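Local coordinates for ubiquinone biosynthesis accessory factor UbiJ (Escherichia coli, PDB 6H6O), which binds hydrophobic intermediates of ubiquinone biosynthesis through its SCP2 domain and is essential for the stability of the multi-enzyme Ubi complex, at residues 21-26 against 67-72; 28-33 against 124-129; 40-45 against 116-121; 48-53 against 80-85. One frame throughout, in Å; residues are numbered along the deposited sequence.

Contact 1 of 4, residues 21-26 against 67-72; sequences GIESLL and QVDVLG. With CA (calcium ion), chain I.
Glu23 and Asp69 run alongside one another in the same direction toward one calcium ion, with carboxylate planes almost perpendicular to each other (88°). Glu23 offers both oxygens, OE1 at 2.3 Å and OE2 at 2.4 Å from the calcium ion, whereas Asp69 gives a single oxygen, OD1, at 2.5 Å. Four waters bring the ligands to seven, and one of these waters also donates to Val70 O. Glu23 suits its place because its chain is long enough to span from helix to strand: CG stands anti to the backbone N (chi1 -180°) and the extended chain carries the carboxylate across to the ion. OE1 has a second duty, accepting a nearly straight bond from Val70 N at 2.9 Å, which arrives from above the carboxylate plane. Two grips on OE1 should limit rotation of the group.

The fold accounts for that N-H. In this SCP2 part of UbiJ, strand 68-71 is one of the two outermost strands of the chain's mixed sheet, and Asp69 and Leu71 make the backbone bonds to strand 58-63, so Val70 turns its amide outward. The helical segment 21-26 runs nearly antiparallel to strand 68-71, their axes at 162°.

Apolar side chains meet beside the metal. Val70 points toward the helix, its CG2 resting 3.6 Å from Glu23 CA and also against Leu26 CD1, with the Leu26 and Val70 side chains crossing near a right angle. Leu26 CB meets Val68 CG1 at 3.8 Å; both residues also touch Leu61, a setting for branched hydrocarbon.

Contact 2 of 4, residues 28-33 against 124-129; sequences TFLYRS and DLAEFD. With CA (calcium ion), chain G; CA (calcium ion), chain H.
Ala126 fits its methyl over the face of the Phe29 ring, CB lying 4.1 Å from the ring centroid and 17° off the normal, a CH-pi contact displaced toward the CE2-CZ rim. With chi1 at -176°, Phe29 swings its ring away from its backbone N and out to the methyl. The same methyl lies 3.8 Å from Leu30 CD2 and against Phe29 O, so a small residue suits this close approach of the two backbones.

Polar groups close the other end. Ser33 OG donates to Asp129 OD2 at 2.6 Å, on the syn side and near the carboxylate plane, while a calcium-bound water donates to the same oxygen. That calcium ion takes Ala126 O and Asp129 O at the C-terminal end of the helix, where carbonyls lack helical partners, together with Ala131. Were Asp129 an alanine, the Ser33 hydroxyl and that water would probably lose their shared acceptor.

A second calcium ion sits between Asp124 OD1 and Glu127 OE1, with Arg93 O and two waters as further ligands. The contact joins the ends of helix 14-30 and helix 113-128: Leu30 packs on Phe119 and Leu122, Ala126 on Leu36, and Phe29 meets Phe14 of the second subunit.

Contact 3 of 4, residues 40-45 against 116-121; sequences RSRLLG and VQNFVA
Arg42 and Asn118 meet across the contact through packing and water; no direct hydrogen bond joins the two segments. One water accepts from Asn118 ND2 at 2.7 Å and donates to Arg42 O. A second lies in the plane of the guanidinium at its edge, accepting from Arg42 NE at 2.8 Å, and donates to Asn118 O. Each residue thus contributes one side-chain donor and one backbone carbonyl to the pair of bridges.

The polar side chains also pack. They cross at about a right angle, yet the flat guanidinium and amide are only 21° apart, with Arg42 NE 3.6 Å from Asn118 OD1. A bend at chi3 (-70°) turns the arginine end along the helix, bringing NH2 to 3.8 Å from Ala121 CB, where a small methyl suits the approach.

Apolar contact belongs to Leu43, whose two branches divide the work: CD2 meets Asn118 CB at 3.9 Å, while Leu43 CD1 lies against Phe119 CA and at the edge of its ring, 4.3 Å from Phe119 CD1.

A type I turn from Ser41 to Leu44 carries the chain on from helix 37-41 and sets these residues against helix 113-128. Beneath it, Leu43 reaches Phe63 and Phe119 reaches Leu61, both on strand 58-63, while Val116 packs on strand 80-84.

Contact 4 of 4, residues 48-53 against 80-85; sequences LRVEVK and CTVIAY. With LMR ((2S)-2-hydroxybutanedioic acid), chain C.
Lys53 lays its aliphatic chain across the Tyr85 ring. CB sits over one face, 3.7 Å from the ring centroid and 15° off the normal, a CH-pi contact. CG leans on the neighbouring Ile83 CG2 at 3.9 Å. CD lies 3.7 Å from Tyr85 CE2, and beyond it the bend at chi3 (103°) sets the course of CE and NZ. NZ ends 4.1 Å from Tyr85 OH and makes a weak hydrogen bond to a PEG molecule, probably from the crystallisation liquor. A lysine suits this rim: its methylenes cover the aromatic face while the ammonium reaches outward.

The two residues lie at the C-terminal side of a parallel pair at the middle of the SCP2 domain's mixed sheet, strand 47-52 beside strand 80-84. Five backbone bonds join them, from Arg49 N to Cys80 O through to Lys53 N to Ala84 O; the last donor stands above the carbonyl plane. Side chains alternate. Leu48, Val50, Cys80 and Val82 share the face where Val115 and Val116 of helix 113-128 pack, and Val50 CG2 meets Val82 CG2 at 3.7 Å. On the other face Arg49 NE makes a salt bridge to Glu51 OE2 at 2.9 Å, while Glu51 OE1 bonds Ser58, and Glu51 CB rests on Ile83 CG1.

Over the opposite face of Tyr85 lies a malate, its C4 above the ring centre and its O2 3.2 Å from Tyr85 CD1. A serine in place of Tyr85 would probably deprive this malate of its flat support and free the Lys53 chain to swing.

How the contacts relate
Contacts 1 and 2 share helix 14-30, their centres about 14 Å apart; Tyr31 CE2 comes to 3.4 Å from Gln67 N. Contacts 2 and 3 share helix 113-128, and Arg40 NH1 probably bonds Ser33 O and Leu30 O, tying the end of one helix to the next. Phe119 joins three contacts to its own: it touches Leu26, Leu30 and Leu48. Contacts 3 and 4 also meet through Val116 and Val82, the helix lying on the sheet. Contacts 2 and 4 are farthest apart, about 22 Å between centres, which separates the calcium ions at the helix end from the malate against Tyr85. In contact 4 the side chain of Cys80 is about 6 Å, between nearest atoms, from another bound malate.

Contact 1 of 4, residues 21-26 against 67-72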
# COMPACT_ATOMS: atom_id res chain seq x y z
N GLY A 21 -0.65 -7.26 5.22
CA GLY A 21 -1.76 -6.65 4.48
C GLY A 21 -1.64 -6.89 2.99
O GLY A 21 -2.60 -7.30 2.32
N ILE A 22 -0.43 -6.69 2.45
CA ILE A 22 -0.17 -6.94 1.02
C ILE A 22 -0.39 -8.42 0.71
O ILE A 22 -1.02 -8.74 -0.29
CB ILE A 22 1.23 -6.41 0.57
CG1 ILE A 22 1.25 -4.86 0.63
CG2 ILE A 22 1.61 -6.88 -0.86
CD1 ILE A 22 2.70 -4.28 0.58
N GLU A 23 0.10 -9.33 1.59
CA GLU A 23 -0.07 -10.77 1.41
C GLU A 23 -1.56 -11.14 1.35
O GLU A 23 -1.98 -11.88 0.45
CB GLU A 23 0.64 -11.55 2.53
CG GLU A 23 0.51 -13.05 2.38
CD GLU A 23 1.35 -13.88 3.33
OE1 GLU A 23 2.56 -13.59 3.45
OE2 GLU A 23 0.82 -14.86 3.90
N SER A 24 -2.36 -10.61 2.32
CA SER A 24 -3.80 -10.88 2.36
C SER A 24 -4.48 -10.42 1.05
O SER A 24 -5.26 -11.18 0.47
CB SER A 24 -4.42 -10.19 3.57
OG SER A 24 -5.81 -10.46 3.60
N LEU A 25 -4.16 -9.20 0.59
CA LEU A 25 -4.70 -8.60 -0.64
C LEU A 25 -4.36 -9.48 -1.85
O LEU A 25 -5.26 -9.81 -2.62
CB LEU A 25 -4.12 -7.20 -0.86
CG LEU A 25 -4.94 -5.98 -0.36
CD1 LEU A 25 -4.10 -4.74 -0.35
CD2 LEU A 25 -6.12 -5.72 -1.28
N LEU A 26 -3.07 -9.85 -2.01
CA LEU A 26 -2.62 -10.69 -3.13
C LEU A 26 -3.27 -12.05 -3.13
O LEU A 26 -3.64 -12.54 -4.20
CB LEU A 26 -1.09 -10.84 -3.12
CG LEU A 26 -0.29 -9.58 -3.47
CD1 LEU A 26 1.19 -9.82 -3.22
CD2 LEU A 26 -0.57 -9.10 -4.93
N GLN A 67 -0.83 -20.42 -2.15
CA GLN A 67 -0.73 -19.01 -1.80
C GLN A 67 0.57 -18.39 -2.22
O GLN A 67 1.51 -19.11 -2.60
CB GLN A 67 -0.88 -18.83 -0.27
CG GLN A 67 0.29 -19.40 0.56
CD GLN A 67 0.00 -19.33 2.03
OE1 GLN A 67 0.27 -18.31 2.67
NE2 GLN A 67 -0.49 -20.42 2.60
N VAL A 68 0.63 -17.06 -2.09
CA VAL A 68 1.86 -16.29 -2.27
C VAL A 68 2.17 -15.75 -0.86
O VAL A 68 1.27 -15.31 -0.12
CB VAL A 68 1.76 -15.15 -3.33
CG1 VAL A 68 0.56 -14.23 -3.07
CG2 VAL A 68 3.07 -14.35 -3.43
N ASP A 69 3.43 -15.84 -0.49
CA ASP A 69 3.89 -15.33 0.77
C ASP A 69 4.65 -14.05 0.50
O ASP A 69 5.39 -13.97 -0.48
CB ASP A 69 4.75 -16.37 1.50
CG ASP A 69 3.88 -17.42 2.13
OD1 ASP A 69 3.29 -17.13 3.20
OD2 ASP A 69 3.69 -18.49 1.51
N VAL A 70 4.41 -13.02 1.35
CA VAL A 70 5.08 -11.75 1.21
C VAL A 70 6.00 -11.58 2.43
O VAL A 70 5.56 -11.78 3.56
CB VAL A 70 4.12 -10.54 1.01
CG1 VAL A 70 4.91 -9.25 0.81
CG2 VAL A 70 3.19 -10.78 -0.18
N LEU A 71 7.26 -11.23 2.18
CA LEU A 71 8.28 -11.02 3.21
C LEU A 71 8.93 -9.66 3.02
O LEU A 71 8.91 -9.11 1.92
CB LEU A 71 9.35 -12.13 3.16
CG LEU A 71 8.92 -13.52 3.63
CD1 LEU A 71 8.86 -14.49 2.46
CD2 LEU A 71 9.85 -14.01 4.69
N GLY A 72 9.48 -9.12 4.09
CA GLY A 72 10.15 -7.83 4.07
C GLY A 72 11.65 -7.98 3.91
O GLY A 72 12.33 -7.00 3.62
CA CA I . 2.93 -15.38 4.92
O HOH W 1 5.10 -14.29 4.81
O HOH W 2 4.36 -16.45 6.49
O HOH W 3 1.45 -16.84 5.63
O HOH W 4 2.35 -13.85 6.45

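Contact 2 of 4, residues 28-33 against 124-129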
# COMPACT_ATOMS: atom_id res chain seq x y z
N THR A 28 -6.28 -12.93 -1.73
CA THR A 28 -7.70 -12.82 -2.07
C THR A 28 -7.90 -12.51 -3.56
O THR A 28 -8.80 -13.05 -4.20
CB THR A 28 -8.39 -11.77 -1.17
OG1 THR A 28 -8.12 -12.07 0.20
CG2 THR A 28 -9.91 -11.69 -1.41
N PHE A 29 -7.03 -11.67 -4.12
CA PHE A 29 -7.13 -11.24 -5.52
C PHE A 29 -6.70 -12.31 -6.55
O PHE A 29 -7.38 -12.52 -7.57
CB PHE A 29 -6.36 -9.93 -5.73
CG PHE A 29 -6.45 -9.29 -7.10
CD1 PHE A 29 -7.68 -8.86 -7.61
CD2 PHE A 29 -5.31 -9.10 -7.87
CE1 PHE A 29 -7.76 -8.25 -8.87
CE2 PHE A 29 -5.39 -8.51 -9.14
CZ PHE A 29 -6.61 -8.09 -9.63
N LEU A 30 -5.60 -13.01 -6.25
CA LEU A 30 -4.96 -13.96 -7.16
C LEU A 30 -5.17 -15.43 -6.89
O LEU A 30 -5.18 -16.20 -7.85
CB LEU A 30 -3.44 -13.68 -7.21
CG LEU A 30 -2.98 -12.26 -7.58
CD1 LEU A 30 -1.48 -12.13 -7.44
CD2 LEU A 30 -3.42 -11.85 -9.03
N TYR A 31 -5.31 -15.85 -5.63
CA TYR A 31 -5.40 -17.27 -5.28
C TYR A 31 -6.77 -17.80 -4.90
O TYR A 31 -6.92 -19.01 -4.74
CB TYR A 31 -4.41 -17.57 -4.14
CG TYR A 31 -3.01 -17.80 -4.63
CD1 TYR A 31 -2.16 -16.72 -4.89
CD2 TYR A 31 -2.53 -19.08 -4.86
CE1 TYR A 31 -0.86 -16.93 -5.36
CE2 TYR A 31 -1.23 -19.30 -5.29
CZ TYR A 31 -0.40 -18.23 -5.54
OH TYR A 31 0.88 -18.46 -5.95
N ARG A 32 -7.77 -16.92 -4.73
CA ARG A 32 -9.10 -17.36 -4.31
C ARG A 32 -9.83 -18.15 -5.44
O ARG A 32 -10.51 -19.12 -5.14
CB ARG A 32 -9.94 -16.16 -3.86
CG ARG A 32 -11.32 -16.48 -3.30
CD ARG A 32 -11.97 -15.21 -2.76
NE ARG A 32 -13.32 -15.46 -2.27
CZ ARG A 32 -13.63 -15.78 -1.01
NH1 ARG A 32 -14.89 -15.99 -0.66
NH2 ARG A 32 -12.67 -15.90 -0.10
N SER A 33 -9.67 -17.72 -6.70
CA SER A 33 -10.38 -18.36 -7.79
C SER A 33 -9.68 -19.59 -8.38
O SER A 33 -8.58 -19.46 -8.92
CB SER A 33 -10.72 -17.37 -8.89
OG SER A 33 -11.35 -18.06 -9.95
N ASP A 124 -3.89 -9.56 -14.87
CA ASP A 124 -4.80 -9.24 -15.97
C ASP A 124 -5.95 -10.27 -16.01
O ASP A 124 -7.12 -9.89 -16.06
CB ASP A 124 -4.04 -9.21 -17.31
CG ASP A 124 -4.79 -8.55 -18.46
OD1 ASP A 124 -5.84 -7.93 -18.21
OD2 ASP A 124 -4.32 -8.65 -19.62
N LEU A 125 -5.61 -11.57 -15.87
CA LEU A 125 -6.62 -12.63 -15.89
C LEU A 125 -7.46 -12.62 -14.62
O LEU A 125 -8.64 -12.98 -14.68
CB LEU A 125 -5.97 -13.99 -16.13
CG LEU A 125 -5.43 -14.19 -17.57
CD1 LEU A 125 -4.56 -15.42 -17.66
CD2 LEU A 125 -6.57 -14.28 -18.60
N ALA A 126 -6.88 -12.17 -13.48
CA ALA A 126 -7.61 -12.07 -12.21
C ALA A 126 -8.70 -11.01 -12.25
O ALA A 126 -9.72 -11.11 -11.55
CB ALA A 126 -6.64 -11.85 -11.04
N GLU A 127 -8.49 -9.98 -13.08
CA GLU A 127 -9.47 -8.92 -13.30
C GLU A 127 -10.55 -9.44 -14.27
O GLU A 127 -11.74 -9.14 -14.08
CB GLU A 127 -8.77 -7.70 -13.89
CG GLU A 127 -9.56 -6.41 -13.75
CD GLU A 127 -9.00 -5.22 -14.51
OE1 GLU A 127 -8.12 -5.42 -15.38
OE2 GLU A 127 -9.47 -4.08 -14.25
N PHE A 128 -10.14 -10.22 -15.30
CA PHE A 128 -11.06 -10.81 -16.28
C PHE A 128 -12.05 -11.76 -15.60
O PHE A 128 -13.24 -11.76 -15.91
CB PHE A 128 -10.27 -11.55 -17.40
CG PHE A 128 -11.00 -12.71 -18.05
CD1 PHE A 128 -12.02 -12.48 -18.98
CD2 PHE A 128 -10.70 -14.02 -17.71
CE1 PHE A 128 -12.71 -13.55 -19.55
CE2 PHE A 128 -11.40 -15.09 -18.27
CZ PHE A 128 -12.40 -14.85 -19.19
N ASP A 129 -11.52 -12.63 -14.75
CA ASP A 129 -12.29 -13.63 -14.05
C ASP A 129 -13.14 -12.94 -12.95
O ASP A 129 -12.57 -12.38 -12.03
CB ASP A 129 -11.35 -14.70 -13.48
CG ASP A 129 -12.04 -15.68 -12.59
OD1 ASP A 129 -13.18 -16.02 -12.89
OD2 ASP A 129 -11.45 -16.09 -11.59
CA CA G . -11.26 -11.90 -10.15
CA CA H . -5.90 -5.47 -17.17
O HOH W 5 -9.88 -11.69 -8.22
O HOH W 6 -10.33 -14.04 -10.17
O HOH W 7 -12.23 -9.82 -10.06
O HOH W 8 -4.57 -5.84 -14.98
O HOH W 9 -7.80 -5.94 -18.84

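Contact 3 of 4, residues 40-45 against 116-121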
# COMPACT_ATOMS: atom_id res chain seq x y z
N ARG A 40 -1.50 -19.28 -12.58
CA ARG A 40 -0.63 -19.29 -11.38
C ARG A 40 0.50 -20.30 -11.51
O ARG A 40 1.60 -20.04 -11.00
CB ARG A 40 -1.43 -19.59 -10.12
CG ARG A 40 -2.35 -18.44 -9.72
CD ARG A 40 -3.00 -18.62 -8.36
NE ARG A 40 -3.68 -19.92 -8.23
CZ ARG A 40 -5.00 -20.10 -8.24
NH1 ARG A 40 -5.82 -19.05 -8.36
NH2 ARG A 40 -5.50 -21.31 -8.14
N SER A 41 0.26 -21.43 -12.23
CA SER A 41 1.28 -22.49 -12.39
C SER A 41 2.60 -21.99 -12.96
O SER A 41 3.66 -22.49 -12.59
CB SER A 41 0.74 -23.66 -13.22
OG SER A 41 0.78 -23.35 -14.61
N ARG A 42 2.52 -20.95 -13.83
CA ARG A 42 3.69 -20.33 -14.46
C ARG A 42 4.64 -19.67 -13.43
O ARG A 42 5.80 -19.44 -13.74
CB ARG A 42 3.22 -19.27 -15.49
CG ARG A 42 2.53 -19.90 -16.71
CD ARG A 42 2.40 -18.93 -17.87
NE ARG A 42 1.42 -17.89 -17.59
CZ ARG A 42 0.39 -17.58 -18.38
NH1 ARG A 42 0.19 -18.23 -19.52
NH2 ARG A 42 -0.45 -16.61 -18.03
N LEU A 43 4.13 -19.34 -12.23
CA LEU A 43 4.89 -18.67 -11.16
C LEU A 43 5.30 -19.62 -10.02
O LEU A 43 5.98 -19.18 -9.10
CB LEU A 43 4.05 -17.51 -10.56
CG LEU A 43 3.82 -16.33 -11.50
CD1 LEU A 43 2.69 -15.43 -10.97
CD2 LEU A 43 5.09 -15.49 -11.71
N LEU A 44 4.88 -20.89 -10.07
CA LEU A 44 5.18 -21.83 -8.96
C LEU A 44 6.66 -21.92 -8.65
O LEU A 44 7.47 -22.11 -9.54
CB LEU A 44 4.58 -23.22 -9.17
CG LEU A 44 3.05 -23.29 -9.30
CD1 LEU A 44 2.58 -24.71 -9.53
CD2 LEU A 44 2.35 -22.62 -8.13
N GLY A 45 6.98 -21.69 -7.38
CA GLY A 45 8.36 -21.72 -6.90
C GLY A 45 9.17 -20.47 -7.15
O GLY A 45 10.31 -20.37 -6.68
N VAL A 116 8.01 -11.45 -14.10
CA VAL A 116 7.16 -10.26 -14.03
C VAL A 116 6.10 -10.29 -15.17
O VAL A 116 4.95 -9.91 -14.93
CB VAL A 116 7.95 -8.92 -13.93
CG1 VAL A 116 8.78 -8.66 -15.20
CG2 VAL A 116 7.02 -7.75 -13.61
N GLN A 117 6.46 -10.78 -16.37
CA GLN A 117 5.48 -10.91 -17.46
C GLN A 117 4.32 -11.84 -17.03
O GLN A 117 3.15 -11.50 -17.24
CB GLN A 117 6.13 -11.46 -18.74
CG GLN A 117 7.04 -10.44 -19.43
CD GLN A 117 7.88 -11.07 -20.53
OE1 GLN A 117 8.03 -12.29 -20.63
NE2 GLN A 117 8.49 -10.25 -21.37
N ASN A 118 4.66 -12.98 -16.38
CA ASN A 118 3.66 -13.95 -15.91
C ASN A 118 2.85 -13.38 -14.75
O ASN A 118 1.65 -13.62 -14.69
CB ASN A 118 4.31 -15.29 -15.54
CG ASN A 118 4.84 -16.01 -16.77
OD1 ASN A 118 4.37 -15.81 -17.88
ND2 ASN A 118 5.81 -16.89 -16.59
N PHE A 119 3.48 -12.59 -13.89
CA PHE A 119 2.78 -11.95 -12.79
C PHE A 119 1.70 -10.96 -13.32
O PHE A 119 0.54 -11.00 -12.88
CB PHE A 119 3.77 -11.26 -11.83
CG PHE A 119 3.09 -10.59 -10.67
CD1 PHE A 119 2.50 -11.35 -9.65
CD2 PHE A 119 2.96 -9.21 -10.62
CE1 PHE A 119 1.84 -10.73 -8.58
CE2 PHE A 119 2.29 -8.59 -9.55
CZ PHE A 119 1.76 -9.36 -8.53
N VAL A 120 2.09 -10.09 -14.26
CA VAL A 120 1.22 -9.09 -14.91
C VAL A 120 0.07 -9.82 -15.68
O VAL A 120 -1.09 -9.43 -15.56
CB VAL A 120 2.06 -8.09 -15.77
CG1 VAL A 120 1.17 -7.18 -16.64
CG2 VAL A 120 3.00 -7.27 -14.88
N ALA A 121 0.41 -10.90 -16.41
CA ALA A 121 -0.56 -11.74 -17.14
C ALA A 121 -1.58 -12.32 -16.13
O ALA A 121 -2.78 -12.30 -16.41
CB ALA A 121 0.15 -12.85 -17.89
O HOH W 10 7.34 -17.25 -14.35
O HOH W 11 0.70 -16.26 -15.48

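Contact 4 of 4, residues 48-53 against 80-85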
# COMPACT_ATOMS: atom_id res chain seq x y z
N LEU A 48 9.98 -13.27 -6.44
CA LEU A 48 9.96 -11.98 -7.10
C LEU A 48 10.25 -10.89 -6.07
O LEU A 48 9.47 -10.72 -5.14
CB LEU A 48 8.60 -11.74 -7.77
CG LEU A 48 8.33 -10.34 -8.42
CD1 LEU A 48 9.35 -10.02 -9.54
CD2 LEU A 48 6.89 -10.27 -8.99
N ARG A 49 11.38 -10.18 -6.25
CA ARG A 49 11.77 -9.08 -5.35
C ARG A 49 11.31 -7.75 -5.95
O ARG A 49 11.59 -7.47 -7.10
CB ARG A 49 13.29 -9.08 -5.13
CG ARG A 49 13.73 -8.18 -3.98
CD ARG A 49 15.18 -8.43 -3.58
NE ARG A 49 15.49 -7.68 -2.36
CZ ARG A 49 15.91 -8.21 -1.21
NH1 ARG A 49 16.13 -9.51 -1.12
NH2 ARG A 49 16.13 -7.43 -0.16
N VAL A 50 10.62 -6.94 -5.15
CA VAL A 50 10.08 -5.65 -5.57
C VAL A 50 10.74 -4.56 -4.74
O VAL A 50 10.61 -4.54 -3.51
CB VAL A 50 8.51 -5.57 -5.52
CG1 VAL A 50 8.02 -4.22 -6.05
CG2 VAL A 50 7.84 -6.72 -6.27
N GLU A 51 11.51 -3.69 -5.41
CA GLU A 51 12.20 -2.56 -4.79
C GLU A 51 11.39 -1.32 -5.16
O GLU A 51 11.39 -0.91 -6.33
CB GLU A 51 13.65 -2.43 -5.29
CG GLU A 51 14.51 -3.68 -5.11
CD GLU A 51 14.96 -4.04 -3.70
OE1 GLU A 51 14.58 -3.35 -2.73
OE2 GLU A 51 15.69 -5.05 -3.57
N VAL A 52 10.62 -0.78 -4.21
CA VAL A 52 9.80 0.40 -4.49
C VAL A 52 10.69 1.62 -4.20
O VAL A 52 11.13 1.81 -3.06
CB VAL A 52 8.44 0.43 -3.73
CG1 VAL A 52 7.59 1.61 -4.20
CG2 VAL A 52 7.64 -0.86 -3.94
N LYS A 53 10.99 2.40 -5.26
CA LYS A 53 11.84 3.59 -5.15
C LYS A 53 11.23 4.58 -4.12
O LYS A 53 10.02 4.76 -4.10
CB LYS A 53 12.01 4.27 -6.51
CG LYS A 53 13.01 3.59 -7.41
CD LYS A 53 13.56 4.56 -8.43
CE LYS A 53 14.95 5.05 -8.10
NZ LYS A 53 15.48 5.94 -9.16
N CYS A 80 13.64 -12.87 -10.11
CA CYS A 80 13.39 -11.63 -10.82
C CYS A 80 13.32 -10.51 -9.79
O CYS A 80 12.79 -10.71 -8.68
CB CYS A 80 12.08 -11.73 -11.61
SG CYS A 80 11.63 -10.24 -12.54
N THR A 81 13.89 -9.35 -10.15
CA THR A 81 13.87 -8.16 -9.28
C THR A 81 13.35 -7.00 -10.12
O THR A 81 13.84 -6.78 -11.25
CB THR A 81 15.27 -7.87 -8.70
OG1 THR A 81 15.69 -9.00 -7.93
CG2 THR A 81 15.28 -6.59 -7.81
N VAL A 82 12.36 -6.30 -9.59
CA VAL A 82 11.75 -5.16 -10.27
C VAL A 82 11.97 -3.92 -9.42
O VAL A 82 11.87 -4.00 -8.19
CB VAL A 82 10.27 -5.38 -10.70
CG1 VAL A 82 10.13 -6.55 -11.66
CG2 VAL A 82 9.36 -5.59 -9.50
N ILE A 83 12.36 -2.82 -10.07
CA ILE A 83 12.62 -1.54 -9.41
C ILE A 83 11.76 -0.46 -10.10
O ILE A 83 11.86 -0.28 -11.31
CB ILE A 83 14.13 -1.14 -9.37
CG1 ILE A 83 15.02 -2.29 -8.83
CG2 ILE A 83 14.32 0.15 -8.54
CD1 ILE A 83 15.83 -3.00 -9.87
N ALA A 84 10.90 0.22 -9.32
CA ALA A 84 10.00 1.23 -9.88
C ALA A 84 9.39 2.08 -8.77
O ALA A 84 9.37 1.66 -7.62
CB ALA A 84 8.88 0.55 -10.65
N TYR A 85 8.85 3.27 -9.14
CA TYR A 85 8.13 4.11 -8.19
C TYR A 85 6.75 3.44 -8.02
O TYR A 85 6.27 2.74 -8.94
CB TYR A 85 8.02 5.56 -8.70
CG TYR A 85 9.26 6.39 -8.45
CD1 TYR A 85 9.54 6.89 -7.18
CD2 TYR A 85 10.16 6.67 -9.48
CE1 TYR A 85 10.70 7.62 -6.94
CE2 TYR A 85 11.32 7.41 -9.24
CZ TYR A 85 11.59 7.88 -7.97
OH TYR A 85 12.72 8.62 -7.71
C1 LMR C . 9.22 11.99 -6.32
O1A LMR C . 9.31 13.21 -6.81
O1B LMR C . 9.26 11.73 -5.14
C2 LMR C . 9.07 10.92 -7.38
O2 LMR C . 8.26 9.85 -6.89
C3 LMR C . 8.45 11.46 -8.67
C4 LMR C . 8.21 10.35 -9.67
O4A LMR C . 7.29 9.56 -9.58
O4B LMR C . 9.08 10.33 -10.65